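Local coordinates for protein RNA-dependent RNA Polymerase (Bombyx mori cytoplasmic polyhedrosis virus, PDB 6TZ0) that catalyses RNA-templated RNA synthesis, transcribing the double-stranded viral genome into plus strands and probably also making the complementary minus strands, at residues A[530-535]-A[725-730]; A[541-546]-A[718-723]; A[43-48]-A[169-174]; A[147-152]-A[205-210]. One frame throughout, in Å; residues are numbered along the deposited sequence.

Contact 1: A[530-535]-A[725-730]; sequences GEMLYW and QLVVNG
At the end of helix 530-535, the carbonyl oxygen of L533 accepts a hydrogen bond from the hydroxyl of S537, and the backbone of G730 lies against the same atom, with G730 CA 4.4 Å from L533 O. The carbonyl of M532 is met in a similar way by T536, so these two carbonyls are satisfied by hydroxyls just beyond the helix, while the surface turned to strand 725-727 is apolar. V727 carries that apolar contact. With its CG1 anti to the backbone N (chi1 175°), both methyls fork toward the helix: V727 CG1 meets L533 CD1 at 3.7 Å, the leucine crossing the valine at about a right angle, while V727 CG2 rests on M532 CB at 3.9 Å. The methionine is bent at its last torsion (chi3 -76°), which folds M532 CE back to 4.0 Å from V727 CG2 and 4.2 Å from Q725 O. M532 thus lies across the valine and also touches I720 and L722 of the adjoining strand. Over these short segments the helix and strand axes run nearly parallel, 19° apart and 9.2 Å at closest approach. Helix 530-535 packs here on the small antiparallel hairpin of strands 720-722 and 725-727, which follows the catalytic palm strands and is consistent with motif E of viral RNA polymerases, seated against the palm domain.

Contact 2: A[541-546]-A[718-723]; sequences VLLSSI and NSIVLL
S545 and V721 are joined by a hydrogen bond in which the backbone N of V721 is the donor and the serine hydroxyl oxygen, S545 OG, the acceptor, over 2.8 Å, with an N-H...O angle of 155°. The serine OG lies anti to its own carbonyl carbon (chi1 -61°), a setting that carries it across to strand 720-722, and no backbone pairing joins the two strands here. Around this bond the contact is tight. I720, with CG1 anti to the backbone N (chi1 -166°), sends CD1 between the two strands, where it lies 3.7 Å from L543 CB and 3.7 Å from the S544 backbone N. L543 answers from the other strand: its CD1 lies against the S719 backbone, 3.6 Å from S719 O, and also touches I720 CB. The looser side is the V721 side chain: its backbone N is gripped, but the residue is partly exposed, and only its CB, 3.7 Å from S545 OG, and its CG2 come near the serine. That side chain is about 7 Å from that of D681, a magnesium-binding residue. S719 turns its CB away from strand 541-548, and its hydroxyl is hydrogen-bonded to that of S716. Strand 541-548, which carries the magnesium ligand D547 near its end, runs between strands 682-687 and 711-716 of the palm sheet; strand 720-722 is paired instead with 725-727, I720 leans on M683, and helix 257-264 touches N718 and S719.

Contact 3: A[43-48]-A[169-174]; sequences FLFNNS and TYVKLL
Within the N-terminal part of the polymerase, the end of helix 37-44 and the loop after it, through L44, F45 and N46, pack against V171 and K172 of helix 166-175. The helix-to-loop junction lies near the ATP site: the side chain of L44 is about 8 Å from that of R147 and about 9 Å from that of R37, both of which bind ATP in this protein. F45 is the first residue to abandon helical geometry, and its ring comes edge-on to the second helix. At that edge the V171 carbonyl oxygen lies in the ring plane, 3.6 Å from F45 CE1, and V171 CG1 reaches the same carbon at 4.0 Å, the two side chains crossing at about a right angle. The rings of H41 and H176 also meet F45, both at inclined angles. V171 has CG1 anti to the backbone N (chi1 169°), which brings this methyl to the junction, 4.2 Å from L44 O. Beyond the aromatic edge the contact turns polar. K172 leaves its helix extended, then bends at chi3 (-75°) so that its ammonium group meets the loop backbone, where it hydrogen-bonds the carbonyl oxygens of N46 and I49, tying two loop carbonyls to one charge. In the first bond, K172 NZ is 3.0 Å from N46 O, approached nearly along the C=O axis with a C=O...N angle of 165°.

Contact 4: A[147-152]-A[205-210]; sequences RELCAV and TFVYTC
V207 is the first residue of segment 205-210 to reach the facing helix, and its CG1 presses on L149 from the side, 3.9 Å from L149 CB and 4.1 Å from L149 CD2. The two side chains cross at about a right angle, so the valine methyl abuts the base and one branch of the leucine. Next comes Y208, whose CB points from the partner helix but whose ring swings back to it: E148 OE1 lies in the ring plane at its edge, 4.0 Å from Y208 CE1, with carboxylate and ring planes 65° apart. Both polar groups are buried, and the loop before helix 145-160 supplies a backbone amide to each, K139 N to the tyrosine hydroxyl and F142 N to E148 OE2, so the same loop holds both groups that meet at this edge. The fold element here is a pair of neighbouring helices, 145-160 and 206-218, running the same way in the N-terminal part of the polymerase; their short segments are inclined by 22° and approach to 9.5 Å. The first of them carries R147, an ATP-binding residue, at the start of segment 147-152. One turn beyond V207, C210 receives the other branch of the leucine. Because L149 holds CG anti to its backbone N (chi1 -174°), CD1 extends over the second helix to 4.0 Å from C210 CB and 4.1 Å from V207 O. F175 of helix 166-175 packs on both V207 and C210, and V152 CG1 lies 4.3 Å from C210 O.

How the contacts relate
Followed from the N terminus, the chain first passes 43-48, then 147-152, before 169-174 returns to close contact 3 and 205-210 closes contact 4. These two loops cross, and the interleaving is physical as well: L44 CD1 packs on C150 SG at 3.7 Å, so helices 37-44, 145-160, 166-175 and 206-218 form one N-terminal cluster. Much later come 530-535 and 541-546; 718-723 closes contact 2 inside the larger loop that 725-730 closes as contact 1. The nested pair shares the small sheet containing strands 720-722 and 725-727, binding helix 530-535 and the palm strand together. Contacts 1 and 3 have centres about 45 Å apart.

Contact 1: A[530-535]-A[725-730]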
loop_
_atom_site.group_PDB
_atom_site.type_symbol
_atom_site.label_atom_id
_atom_site.label_comp_id
_atom_site.label_asym_id
_atom_site.label_seq_id
_atom_site.Cartn_x
_atom_site.Cartn_y
_atom_site.Cartn_z
ATOM N N GLY A 530 4.153 24.966 4.732
ATOM C CA GLY A 530 4.961 26.128 5.059
ATOM C C GLY A 530 5.964 26.506 3.991
ATOM O O GLY A 530 6.230 27.691 3.779
ATOM N N GLU A 531 6.520 25.516 3.294
ATOM C CA GLU A 531 7.466 25.824 2.230
ATOM C C GLU A 531 6.762 26.410 1.017
ATOM O O GLU A 531 7.312 27.285 0.344
ATOM C CB GLU A 531 8.261 24.579 1.841
ATOM C CG GLU A 531 9.112 24.026 2.971
ATOM C CD GLU A 531 10.187 24.993 3.453
ATOM O OE1 GLU A 531 10.717 25.779 2.638
ATOM O OE2 GLU A 531 10.505 24.963 4.661
ATOM N N MET A 532 5.542 25.959 0.731
ATOM C CA MET A 532 4.781 26.556 -0.361
ATOM C C MET A 532 4.323 27.963 -0.005
ATOM O O MET A 532 4.331 28.860 -0.854
ATOM C CB MET A 532 3.580 25.685 -0.705
ATOM C CG MET A 532 3.945 24.366 -1.314
ATOM S SD MET A 532 2.510 23.391 -1.801
ATOM C CE MET A 532 1.968 22.796 -0.214
ATOM N N LEU A 533 3.915 28.162 1.247
ATOM C CA LEU A 533 3.575 29.488 1.746
ATOM C C LEU A 533 4.762 30.440 1.703
ATOM O O LEU A 533 4.585 31.630 1.434
ATOM C CB LEU A 533 3.025 29.353 3.164
ATOM C CG LEU A 533 1.519 29.300 3.423
ATOM C CD1 LEU A 533 0.783 28.328 2.565
ATOM C CD2 LEU A 533 1.385 28.834 4.850
ATOM N N TYR A 534 5.977 29.934 1.922
ATOM C CA TYR A 534 7.157 30.781 1.778
ATOM C C TYR A 534 7.466 31.065 0.313
ATOM O O TYR A 534 7.623 32.224 -0.080
ATOM C CB TYR A 534 8.363 30.143 2.461
ATOM C CG TYR A 534 9.619 30.953 2.275
ATOM C CD1 TYR A 534 9.775 32.171 2.915
ATOM C CD2 TYR A 534 10.644 30.508 1.455
ATOM C CE1 TYR A 534 10.902 32.921 2.747
ATOM C CE2 TYR A 534 11.783 31.258 1.277
ATOM C CZ TYR A 534 11.904 32.463 1.929
ATOM O OH TYR A 534 13.037 33.218 1.771
ATOM N N TRP A 535 7.555 30.027 -0.514
ATOM C CA TRP A 535 7.989 30.223 -1.890
ATOM C C TRP A 535 6.920 30.807 -2.797
ATOM O O TRP A 535 7.217 31.088 -3.960
ATOM C CB TRP A 535 8.482 28.916 -2.508
ATOM C CG TRP A 535 9.819 28.496 -2.033
ATOM C CD1 TRP A 535 10.100 27.499 -1.158
ATOM C CD2 TRP A 535 11.069 29.086 -2.386
ATOM N NE1 TRP A 535 11.453 27.415 -0.955
ATOM C CE2 TRP A 535 12.070 28.385 -1.697
ATOM C CE3 TRP A 535 11.439 30.143 -3.221
ATOM C CZ2 TRP A 535 13.416 28.702 -1.817
ATOM C CZ3 TRP A 535 12.771 30.453 -3.339
ATOM C CH2 TRP A 535 13.745 29.737 -2.643
ATOM N N GLN A 725 -3.167 19.685 -1.738
ATOM C CA GLN A 725 -3.245 20.933 -0.988
ATOM C C GLN A 725 -2.778 22.048 -1.906
ATOM O O GLN A 725 -1.610 22.085 -2.297
ATOM C CB GLN A 725 -2.414 20.864 0.289
ATOM C CG GLN A 725 -3.097 20.077 1.384
ATOM C CD GLN A 725 -2.211 19.824 2.575
ATOM O OE1 GLN A 725 -0.998 19.988 2.508
ATOM N NE2 GLN A 725 -2.820 19.460 3.692
ATOM N N LEU A 726 -3.693 22.939 -2.260
ATOM C CA LEU A 726 -3.430 24.019 -3.198
ATOM C C LEU A 726 -3.063 25.285 -2.440
ATOM O O LEU A 726 -3.780 25.694 -1.525
ATOM C CB LEU A 726 -4.648 24.268 -4.086
ATOM C CG LEU A 726 -4.619 25.442 -5.056
ATOM C CD1 LEU A 726 -3.487 25.319 -6.022
ATOM C CD2 LEU A 726 -5.923 25.525 -5.807
ATOM N N VAL A 727 -1.948 25.897 -2.824
ATOM C CA VAL A 727 -1.521 27.180 -2.286
ATOM C C VAL A 727 -1.466 28.172 -3.436
ATOM O O VAL A 727 -0.852 27.895 -4.469
ATOM C CB VAL A 727 -0.160 27.081 -1.574
ATOM C CG1 VAL A 727 0.317 28.451 -1.138
ATOM C CG2 VAL A 727 -0.256 26.153 -0.377
ATOM N N VAL A 728 -2.144 29.307 -3.273
ATOM C CA VAL A 728 -2.185 30.370 -4.276
ATOM C C VAL A 728 -1.832 31.667 -3.558
ATOM O O VAL A 728 -2.670 32.224 -2.849
ATOM C CB VAL A 728 -3.554 30.488 -4.958
ATOM C CG1 VAL A 728 -3.535 31.586 -5.975
ATOM C CG2 VAL A 728 -3.959 29.190 -5.617
ATOM N N ASN A 729 -0.600 32.149 -3.749
ATOM C CA ASN A 729 -0.113 33.453 -3.270
ATOM C C ASN A 729 -0.187 33.594 -1.750
ATOM O O ASN A 729 -0.749 34.548 -1.218
ATOM C CB ASN A 729 -0.847 34.607 -3.956
ATOM C CG ASN A 729 -0.375 34.835 -5.355
ATOM O OD1 ASN A 729 0.818 34.806 -5.622
ATOM N ND2 ASN A 729 -1.308 35.086 -6.261
ATOM N N GLY A 730 0.422 32.641 -1.053
ATOM C CA GLY A 730 0.437 32.692 0.395
ATOM C C GLY A 730 -0.879 32.343 1.045
ATOM O O GLY A 730 -1.103 32.695 2.202
#

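Contact 2: A[541-546]-A[718-723]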
loop_
_atom_site.group_PDB
_atom_site.type_symbol
_atom_site.label_atom_id
_atom_site.label_comp_id
_atom_site.label_asym_id
_atom_site.label_seq_id
_atom_site.Cartn_x
_atom_site.Cartn_y
_atom_site.Cartn_z
ATOM N N VAL A 541 9.571 34.058 -9.477
ATOM C CA VAL A 541 9.533 32.637 -9.168
ATOM C C VAL A 541 8.569 31.950 -10.131
ATOM O O VAL A 541 7.520 32.501 -10.483
ATOM C CB VAL A 541 9.171 32.407 -7.679
ATOM C CG1 VAL A 541 7.781 32.920 -7.324
ATOM C CG2 VAL A 541 9.321 30.968 -7.297
ATOM N N LEU A 542 8.969 30.784 -10.627
ATOM C CA LEU A 542 8.145 29.976 -11.514
ATOM C C LEU A 542 7.798 28.675 -10.811
ATOM O O LEU A 542 8.690 27.902 -10.451
ATOM C CB LEU A 542 8.856 29.688 -12.830
ATOM C CG LEU A 542 8.003 28.859 -13.784
ATOM C CD1 LEU A 542 6.760 29.623 -14.167
ATOM C CD2 LEU A 542 8.772 28.460 -15.015
ATOM N N LEU A 543 6.511 28.439 -10.623
ATOM C CA LEU A 543 6.022 27.274 -9.910
ATOM C C LEU A 543 5.681 26.185 -10.915
ATOM O O LEU A 543 5.207 26.475 -12.016
ATOM C CB LEU A 543 4.797 27.655 -9.082
ATOM C CG LEU A 543 5.096 28.770 -8.078
ATOM C CD1 LEU A 543 3.845 29.268 -7.413
ATOM C CD2 LEU A 543 6.088 28.317 -7.029
ATOM N N SER A 544 5.939 24.932 -10.550
ATOM C CA SER A 544 5.698 23.814 -11.458
ATOM C C SER A 544 5.142 22.634 -10.677
ATOM O O SER A 544 5.878 21.971 -9.941
ATOM C CB SER A 544 6.973 23.419 -12.199
ATOM O OG SER A 544 6.739 22.332 -13.074
ATOM N N SER A 545 3.848 22.372 -10.842
ATOM C CA SER A 545 3.220 21.166 -10.311
ATOM C C SER A 545 3.104 20.133 -11.428
ATOM O O SER A 545 2.020 19.788 -11.884
ATOM C CB SER A 545 1.854 21.489 -9.717
ATOM O OG SER A 545 1.961 22.402 -8.649
ATOM N N ILE A 546 4.266 19.654 -11.874
ATOM C CA ILE A 546 4.328 18.720 -12.992
ATOM C C ILE A 546 3.702 17.387 -12.592
ATOM O O ILE A 546 3.940 16.867 -11.494
ATOM C CB ILE A 546 5.782 18.578 -13.481
ATOM C CG1 ILE A 546 5.896 17.615 -14.663
ATOM C CG2 ILE A 546 6.743 18.251 -12.353
ATOM C CD1 ILE A 546 5.268 18.135 -15.903
ATOM N N ASN A 718 1.773 31.799 -9.861
ATOM C CA ASN A 718 1.246 32.108 -8.541
ATOM C C ASN A 718 0.361 31.013 -7.950
ATOM O O ASN A 718 -0.485 31.306 -7.106
ATOM C CB ASN A 718 0.500 33.440 -8.586
ATOM C CG ASN A 718 -0.503 33.515 -9.709
ATOM O OD1 ASN A 718 -0.777 32.526 -10.384
ATOM N ND2 ASN A 718 -1.030 34.706 -9.945
ATOM N N SER A 719 0.564 29.752 -8.324
ATOM C CA SER A 719 -0.218 28.670 -7.738
ATOM C C SER A 719 0.581 27.378 -7.780
ATOM O O SER A 719 1.259 27.094 -8.769
ATOM C CB SER A 719 -1.554 28.486 -8.462
ATOM O OG SER A 719 -1.365 28.048 -9.794
ATOM N N ILE A 720 0.483 26.591 -6.714
ATOM C CA ILE A 720 1.284 25.383 -6.560
ATOM C C ILE A 720 0.435 24.319 -5.868
ATOM O O ILE A 720 -0.415 24.633 -5.031
ATOM C CB ILE A 720 2.600 25.700 -5.804
ATOM C CG1 ILE A 720 3.612 24.566 -5.930
ATOM C CG2 ILE A 720 2.365 26.105 -4.347
ATOM C CD1 ILE A 720 4.185 24.433 -7.299
ATOM N N VAL A 721 0.618 23.061 -6.269
ATOM C CA VAL A 721 -0.162 21.936 -5.760
ATOM C C VAL A 721 0.801 20.871 -5.260
ATOM O O VAL A 721 1.713 20.469 -5.987
ATOM C CB VAL A 721 -1.080 21.318 -6.836
ATOM C CG1 VAL A 721 -1.980 20.269 -6.220
ATOM C CG2 VAL A 721 -1.894 22.356 -7.570
ATOM N N LEU A 722 0.587 20.394 -4.038
ATOM C CA LEU A 722 1.282 19.199 -3.583
ATOM C C LEU A 722 0.404 18.476 -2.579
ATOM O O LEU A 722 -0.073 19.095 -1.624
ATOM C CB LEU A 722 2.637 19.532 -2.954
ATOM C CG LEU A 722 3.493 18.318 -2.601
ATOM C CD1 LEU A 722 3.836 17.558 -3.862
ATOM C CD2 LEU A 722 4.742 18.736 -1.870
ATOM N N LEU A 723 0.206 17.172 -2.816
ATOM C CA LEU A 723 -0.529 16.257 -1.932
ATOM C C LEU A 723 -1.968 16.712 -1.708
ATOM O O LEU A 723 -2.479 16.661 -0.588
ATOM C CB LEU A 723 0.196 16.064 -0.601
ATOM C CG LEU A 723 1.564 15.401 -0.720
ATOM C CD1 LEU A 723 2.251 15.344 0.631
ATOM C CD2 LEU A 723 1.411 14.026 -1.316
#

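Contact 3: A[43-48]-A[169-174]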
loop_
_atom_site.group_PDB
_atom_site.type_symbol
_atom_site.label_atom_id
_atom_site.label_comp_id
_atom_site.label_asym_id
_atom_site.label_seq_id
_atom_site.Cartn_x
_atom_site.Cartn_y
_atom_site.Cartn_z
ATOM N N PHE A 43 -42.254 13.792 5.443
ATOM C CA PHE A 43 -41.388 14.959 5.550
ATOM C C PHE A 43 -40.719 15.277 4.223
ATOM O O PHE A 43 -40.633 16.445 3.829
ATOM C CB PHE A 43 -40.340 14.718 6.633
ATOM C CG PHE A 43 -39.391 15.859 6.829
ATOM C CD1 PHE A 43 -39.799 17.007 7.482
ATOM C CD2 PHE A 43 -38.082 15.776 6.381
ATOM C CE1 PHE A 43 -38.930 18.056 7.673
ATOM C CE2 PHE A 43 -37.207 16.826 6.568
ATOM C CZ PHE A 43 -37.632 17.966 7.213
ATOM N N LEU A 44 -40.235 14.255 3.521
ATOM C CA LEU A 44 -39.535 14.507 2.272
ATOM C C LEU A 44 -40.478 14.813 1.121
ATOM O O LEU A 44 -40.053 15.433 0.143
ATOM C CB LEU A 44 -38.652 13.310 1.910
ATOM C CG LEU A 44 -37.461 13.036 2.830
ATOM C CD1 LEU A 44 -36.789 11.740 2.454
ATOM C CD2 LEU A 44 -36.467 14.173 2.765
ATOM N N PHE A 45 -41.741 14.408 1.210
ATOM C CA PHE A 45 -42.675 14.513 0.094
ATOM C C PHE A 45 -44.005 15.076 0.560
ATOM O O PHE A 45 -45.071 14.525 0.284
ATOM C CB PHE A 45 -42.883 13.164 -0.573
ATOM C CG PHE A 45 -41.614 12.505 -0.992
ATOM C CD1 PHE A 45 -40.841 13.043 -2.001
ATOM C CD2 PHE A 45 -41.204 11.329 -0.392
ATOM C CE1 PHE A 45 -39.670 12.439 -2.386
ATOM C CE2 PHE A 45 -40.034 10.715 -0.776
ATOM C CZ PHE A 45 -39.268 11.269 -1.775
ATOM N N ASN A 46 -43.954 16.180 1.295
ATOM C CA ASN A 46 -45.166 16.870 1.705
ATOM C C ASN A 46 -45.840 17.508 0.493
ATOM O O ASN A 46 -45.203 17.798 -0.523
ATOM C CB ASN A 46 -44.834 17.930 2.755
ATOM C CG ASN A 46 -46.059 18.458 3.476
ATOM O OD1 ASN A 46 -47.180 18.012 3.235
ATOM N ND2 ASN A 46 -45.849 19.424 4.360
ATOM N N ASN A 47 -47.153 17.711 0.603
ATOM C CA ASN A 47 -47.919 18.238 -0.520
ATOM C C ASN A 47 -47.815 19.758 -0.595
ATOM O O ASN A 47 -47.980 20.347 -1.669
ATOM C CB ASN A 47 -49.376 17.795 -0.388
ATOM C CG ASN A 47 -50.149 17.906 -1.685
ATOM O OD1 ASN A 47 -49.601 18.256 -2.727
ATOM N ND2 ASN A 47 -51.440 17.610 -1.621
ATOM N N SER A 48 -47.517 20.408 0.531
ATOM C CA SER A 48 -47.553 21.863 0.617
ATOM C C SER A 48 -46.394 22.547 -0.099
ATOM O O SER A 48 -46.447 23.767 -0.287
ATOM C CB SER A 48 -47.572 22.290 2.085
ATOM O OG SER A 48 -46.375 21.912 2.741
ATOM N N THR A 169 -37.627 20.731 -4.557
ATOM C CA THR A 169 -38.249 20.381 -5.827
ATOM C C THR A 169 -37.432 19.348 -6.578
ATOM O O THR A 169 -38.010 18.511 -7.273
ATOM C CB THR A 169 -38.446 21.616 -6.693
ATOM O OG1 THR A 169 -37.169 22.139 -7.068
ATOM C CG2 THR A 169 -39.196 22.663 -5.914
ATOM N N TYR A 170 -36.100 19.365 -6.434
ATOM C CA TYR A 170 -35.296 18.277 -6.996
ATOM C C TYR A 170 -35.592 16.937 -6.328
ATOM O O TYR A 170 -35.733 15.921 -7.019
ATOM C CB TYR A 170 -33.802 18.595 -6.910
ATOM C CG TYR A 170 -33.296 19.431 -8.059
ATOM C CD1 TYR A 170 -33.055 18.850 -9.297
ATOM C CD2 TYR A 170 -33.038 20.784 -7.909
ATOM C CE1 TYR A 170 -32.592 19.596 -10.355
ATOM C CE2 TYR A 170 -32.573 21.539 -8.964
ATOM C CZ TYR A 170 -32.350 20.937 -10.182
ATOM O OH TYR A 170 -31.887 21.680 -11.238
ATOM N N VAL A 171 -35.708 16.919 -4.993
ATOM C CA VAL A 171 -36.026 15.685 -4.269
ATOM C C VAL A 171 -37.402 15.160 -4.666
ATOM O O VAL A 171 -37.578 13.956 -4.901
ATOM C CB VAL A 171 -35.911 15.912 -2.745
ATOM C CG1 VAL A 171 -36.495 14.754 -1.962
ATOM C CG2 VAL A 171 -34.460 16.063 -2.346
ATOM N N LYS A 172 -38.378 16.058 -4.827
ATOM C CA LYS A 172 -39.723 15.619 -5.186
ATOM C C LYS A 172 -39.801 15.169 -6.642
ATOM O O LYS A 172 -40.470 14.179 -6.951
ATOM C CB LYS A 172 -40.731 16.730 -4.906
ATOM C CG LYS A 172 -42.174 16.290 -5.057
ATOM C CD LYS A 172 -43.144 17.432 -4.854
ATOM C CE LYS A 172 -43.264 17.803 -3.395
ATOM N NZ LYS A 172 -44.325 18.826 -3.185
ATOM N N LEU A 173 -39.119 15.862 -7.554
ATOM C CA LEU A 173 -39.162 15.455 -8.949
ATOM C C LEU A 173 -38.325 14.219 -9.235
ATOM O O LEU A 173 -38.549 13.570 -10.260
ATOM C CB LEU A 173 -38.700 16.591 -9.852
ATOM C CG LEU A 173 -39.615 17.787 -10.060
ATOM C CD1 LEU A 173 -38.885 18.843 -10.861
ATOM C CD2 LEU A 173 -40.875 17.348 -10.771
ATOM N N LEU A 174 -37.370 13.875 -8.377
ATOM C CA LEU A 174 -36.574 12.680 -8.626
ATOM C C LEU A 174 -37.025 11.460 -7.838
ATOM O O LEU A 174 -36.808 10.337 -8.300
ATOM C CB LEU A 174 -35.094 12.948 -8.324
ATOM C CG LEU A 174 -34.333 13.889 -9.261
ATOM C CD1 LEU A 174 -32.960 14.197 -8.708
ATOM C CD2 LEU A 174 -34.221 13.292 -10.649
#

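Contact 4: A[147-152]-A[205-210]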
loop_
_atom_site.group_PDB
_atom_site.type_symbol
_atom_site.label_atom_id
_atom_site.label_comp_id
_atom_site.label_asym_id
_atom_site.label_seq_id
_atom_site.Cartn_x
_atom_site.Cartn_y
_atom_site.Cartn_z
ATOM N N ARG A 147 -32.588 8.393 5.704
ATOM C CA ARG A 147 -32.355 9.101 6.958
ATOM C C ARG A 147 -31.286 10.174 6.798
ATOM O O ARG A 147 -31.387 11.254 7.391
ATOM C CB ARG A 147 -31.958 8.110 8.042
ATOM C CG ARG A 147 -33.067 7.164 8.400
ATOM C CD ARG A 147 -32.637 6.191 9.457
ATOM N NE ARG A 147 -33.696 5.239 9.750
ATOM C CZ ARG A 147 -33.566 4.212 10.577
ATOM N NH1 ARG A 147 -34.588 3.395 10.783
ATOM N NH2 ARG A 147 -32.412 3.999 11.193
ATOM N N GLU A 148 -30.269 9.903 5.978
ATOM C CA GLU A 148 -29.248 10.906 5.705
ATOM C C GLU A 148 -29.809 12.058 4.883
ATOM O O GLU A 148 -29.483 13.229 5.137
ATOM C CB GLU A 148 -28.062 10.252 5.003
ATOM C CG GLU A 148 -27.360 9.216 5.863
ATOM C CD GLU A 148 -26.160 8.599 5.182
ATOM O OE1 GLU A 148 -25.931 8.895 3.994
ATOM O OE2 GLU A 148 -25.447 7.815 5.833
ATOM N N LEU A 149 -30.682 11.752 3.916
ATOM C CA LEU A 149 -31.345 12.815 3.169
ATOM C C LEU A 149 -32.293 13.614 4.064
ATOM O O LEU A 149 -32.403 14.839 3.918
ATOM C CB LEU A 149 -32.081 12.223 1.966
ATOM C CG LEU A 149 -32.708 13.227 0.997
ATOM C CD1 LEU A 149 -31.638 14.099 0.383
ATOM C CD2 LEU A 149 -33.498 12.532 -0.081
ATOM N N CYS A 150 -32.954 12.945 5.018
ATOM C CA CYS A 150 -33.777 13.644 6.003
ATOM C C CYS A 150 -32.943 14.562 6.882
ATOM O O CYS A 150 -33.393 15.656 7.236
ATOM C CB CYS A 150 -34.548 12.652 6.875
ATOM S SG CYS A 150 -35.961 11.863 6.099
ATOM N N ALA A 151 -31.719 14.147 7.223
ATOM C CA ALA A 151 -30.838 14.997 8.021
ATOM C C ALA A 151 -30.429 16.251 7.259
ATOM O O ALA A 151 -30.455 17.358 7.821
ATOM C CB ALA A 151 -29.608 14.210 8.460
ATOM N N VAL A 152 -30.093 16.101 5.973
ATOM C CA VAL A 152 -29.701 17.253 5.155
ATOM C C VAL A 152 -30.870 18.222 4.977
ATOM O O VAL A 152 -30.723 19.442 5.157
ATOM C CB VAL A 152 -29.146 16.783 3.798
ATOM C CG1 VAL A 152 -28.855 17.960 2.900
ATOM C CG2 VAL A 152 -27.889 15.995 4.000
ATOM N N THR A 205 -28.009 6.739 -6.500
ATOM C CA THR A 205 -26.831 7.531 -6.154
ATOM C C THR A 205 -27.185 9.004 -5.996
ATOM O O THR A 205 -26.425 9.781 -5.404
ATOM C CB THR A 205 -25.743 7.360 -7.209
ATOM O OG1 THR A 205 -26.239 7.799 -8.477
ATOM C CG2 THR A 205 -25.326 5.911 -7.310
ATOM N N PHE A 206 -28.343 9.410 -6.507
ATOM C CA PHE A 206 -28.696 10.819 -6.444
ATOM C C PHE A 206 -29.217 11.237 -5.089
ATOM O O PHE A 206 -29.271 12.436 -4.816
ATOM C CB PHE A 206 -29.695 11.159 -7.527
ATOM C CG PHE A 206 -29.070 11.239 -8.848
ATOM C CD1 PHE A 206 -28.362 12.371 -9.205
ATOM C CD2 PHE A 206 -29.119 10.172 -9.712
ATOM C CE1 PHE A 206 -27.745 12.445 -10.412
ATOM C CE2 PHE A 206 -28.504 10.244 -10.923
ATOM C CZ PHE A 206 -27.817 11.383 -11.267
ATOM N N VAL A 207 -29.561 10.287 -4.224
ATOM C CA VAL A 207 -29.790 10.619 -2.825
ATOM C C VAL A 207 -28.505 11.146 -2.204
ATOM O O VAL A 207 -28.498 12.185 -1.532
ATOM C CB VAL A 207 -30.328 9.390 -2.076
ATOM C CG1 VAL A 207 -30.567 9.710 -0.611
ATOM C CG2 VAL A 207 -31.592 8.899 -2.732
ATOM N N TYR A 208 -27.385 10.477 -2.489
ATOM C CA TYR A 208 -26.093 10.919 -1.985
ATOM C C TYR A 208 -25.636 12.194 -2.676
ATOM O O TYR A 208 -24.981 13.037 -2.052
ATOM C CB TYR A 208 -25.056 9.818 -2.176
ATOM C CG TYR A 208 -25.412 8.496 -1.538
ATOM C CD1 TYR A 208 -25.496 8.375 -0.161
ATOM C CD2 TYR A 208 -25.580 7.355 -2.308
ATOM C CE1 TYR A 208 -25.806 7.172 0.429
ATOM C CE2 TYR A 208 -25.878 6.141 -1.725
ATOM C CZ TYR A 208 -25.987 6.057 -0.355
ATOM O OH TYR A 208 -26.280 4.859 0.246
ATOM N N THR A 209 -25.980 12.350 -3.955
ATOM C CA THR A 209 -25.673 13.585 -4.676
ATOM C C THR A 209 -26.417 14.779 -4.082
ATOM O O THR A 209 -25.829 15.852 -3.892
ATOM C CB THR A 209 -26.021 13.417 -6.153
ATOM O OG1 THR A 209 -25.332 12.277 -6.676
ATOM C CG2 THR A 209 -25.614 14.638 -6.946
ATOM N N CYS A 210 -27.708 14.607 -3.775
ATOM C CA CYS A 210 -28.476 15.647 -3.099
ATOM C C CYS A 210 -27.952 15.922 -1.697
ATOM O O CYS A 210 -27.968 17.078 -1.257
ATOM C CB CYS A 210 -29.954 15.261 -3.036
ATOM S SG CYS A 210 -30.833 15.288 -4.605
#